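Local coordinates for DUF5012 domain-containing protein (Bacteroides thetaiotaomicron, PDB 5FQ8) that is an uncharacterised lipoprotein of unknown function, probably displayed at the bacterial surface, that joins an Ig-like domain to a family-specific C-terminal domain, at residues G[31-36]-G[67-72]. Sequence-based numbering, arbitrary orientation.
Sequences QPFVEP and LVYAAY
Side chains alone join a loop to a sheet strand here: Glu35 and Phe33, from the loop between strands 24-27 and 38-42, meet Tyr69 and Leu67 of strand 63-72 inside the Ig-like domain. The two backbones stay well apart, with the CA atoms of Glu35 and Leu67 10.6 Å from each other. Polar and apolar contacts lie side by side. Tyr69 OH donates to OE1 of Glu35 at 2.5 Å, and the carboxylate oxygen lies at the edge of the tyrosine ring, in its plane, while the carboxylate itself is turned 73° from that plane. Glu35 gets there by a bend at chi2 (56°), which swings the acid group round to the phenol. Next to this pair, CZ of Phe33 packs on CD1 of Leu67 at 3.9 Å. Phe81 stacks on the Tyr69 ring. With only an alanine here in place of Glu35, the hydroxyl of Tyr69 is likely to lose its acceptor and Arg83 this carboxylate partner. Glu35 OE2, only 3.0 Å from the same Tyr69 OH, is gripped by Gly37 N and, in a salt bridge, by Arg83, whose positive charge is likely to favour the ionised acid.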
# COMPACT_ATOMS: atom_id res chain seq x y z
N GLN G 31 35.95 -3.36 70.07
CA GLN G 31 34.55 -3.09 69.84
C GLN G 31 33.93 -4.28 69.12
O GLN G 31 34.44 -4.69 68.07
CB GLN G 31 34.38 -1.82 69.02
CG GLN G 31 33.21 -0.95 69.47
CD GLN G 31 33.41 -0.35 70.86
OE1 GLN G 31 33.58 -1.06 71.85
NE2 GLN G 31 33.37 0.98 70.93
N PRO G 32 32.85 -4.86 69.64
CA PRO G 32 32.30 -6.08 69.04
C PRO G 32 31.78 -5.82 67.65
O PRO G 32 31.35 -4.72 67.31
CB PRO G 32 31.17 -6.47 69.99
CG PRO G 32 31.54 -5.84 71.28
CD PRO G 32 32.20 -4.55 70.93
N PHE G 33 31.82 -6.86 66.83
CA PHE G 33 31.30 -6.81 65.47
C PHE G 33 29.92 -7.45 65.43
O PHE G 33 29.78 -8.65 65.70
CB PHE G 33 32.22 -7.51 64.48
CG PHE G 33 31.57 -7.78 63.16
CD1 PHE G 33 31.41 -6.76 62.24
CD2 PHE G 33 31.10 -9.04 62.84
CE1 PHE G 33 30.81 -7.00 61.02
CE2 PHE G 33 30.50 -9.28 61.62
CZ PHE G 33 30.35 -8.26 60.72
N VAL G 34 28.92 -6.66 65.08
CA VAL G 34 27.54 -7.12 65.00
C VAL G 34 27.18 -7.30 63.54
O VAL G 34 27.33 -6.37 62.74
CB VAL G 34 26.58 -6.12 65.68
CG1 VAL G 34 25.18 -6.69 65.69
CG2 VAL G 34 27.05 -5.82 67.08
N GLU G 35 26.69 -8.48 63.20
CA GLU G 35 26.32 -8.81 61.84
C GLU G 35 25.23 -7.86 61.34
O GLU G 35 24.11 -7.89 61.85
CB GLU G 35 25.85 -10.26 61.77
CG GLU G 35 25.28 -10.68 60.43
CD GLU G 35 26.23 -10.43 59.29
OE1 GLU G 35 27.40 -10.83 59.39
OE2 GLU G 35 25.81 -9.84 58.29
N PRO G 36 25.53 -7.01 60.36
CA PRO G 36 24.50 -6.08 59.85
C PRO G 36 23.28 -6.76 59.27
O PRO G 36 22.18 -6.19 59.35
CB PRO G 36 25.26 -5.29 58.78
CG PRO G 36 26.68 -5.40 59.17
CD PRO G 36 26.84 -6.76 59.74
N LEU G 67 34.97 -11.10 55.09
CA LEU G 67 33.93 -12.10 55.27
C LEU G 67 33.23 -12.31 53.94
O LEU G 67 32.88 -11.34 53.27
CB LEU G 67 32.92 -11.67 56.32
CG LEU G 67 33.45 -11.31 57.71
CD1 LEU G 67 32.65 -10.16 58.26
CD2 LEU G 67 33.32 -12.50 58.62
N VAL G 68 33.04 -13.57 53.55
CA VAL G 68 32.40 -13.91 52.29
C VAL G 68 31.06 -14.57 52.60
O VAL G 68 31.00 -15.58 53.30
CB VAL G 68 33.28 -14.82 51.43
CG1 VAL G 68 32.51 -15.30 50.22
CG2 VAL G 68 34.49 -14.06 50.99
N TYR G 69 29.99 -13.98 52.09
CA TYR G 69 28.64 -14.47 52.27
C TYR G 69 28.19 -15.18 51.00
O TYR G 69 28.38 -14.67 49.90
CB TYR G 69 27.67 -13.33 52.58
CG TYR G 69 27.94 -12.56 53.83
CD1 TYR G 69 28.91 -11.57 53.87
CD2 TYR G 69 27.20 -12.78 54.98
CE1 TYR G 69 29.14 -10.85 55.01
CE2 TYR G 69 27.42 -12.06 56.11
CZ TYR G 69 28.40 -11.10 56.12
OH TYR G 69 28.62 -10.39 57.26
N ALA G 70 27.58 -16.35 51.16
CA ALA G 70 27.15 -17.09 49.98
C ALA G 70 25.95 -17.96 50.31
O ALA G 70 25.80 -18.47 51.42
CB ALA G 70 28.28 -17.96 49.43
N ALA G 71 25.09 -18.13 49.32
CA ALA G 71 23.96 -19.02 49.41
C ALA G 71 23.96 -19.88 48.16
O ALA G 71 24.38 -19.43 47.09
CB ALA G 71 22.65 -18.27 49.53
N TYR G 72 23.49 -21.11 48.29
CA TYR G 72 23.68 -22.09 47.24
C TYR G 72 22.36 -22.64 46.72
O TYR G 72 21.38 -22.78 47.46
CB TYR G 72 24.57 -23.22 47.72
CG TYR G 72 26.01 -22.82 47.93
CD1 TYR G 72 26.89 -22.73 46.86
CD2 TYR G 72 26.50 -22.54 49.20
CE1 TYR G 72 28.20 -22.37 47.04
CE2 TYR G 72 27.81 -22.17 49.39
CZ TYR G 72 28.66 -22.09 48.31
OH TYR G 72 29.97 -21.73 48.48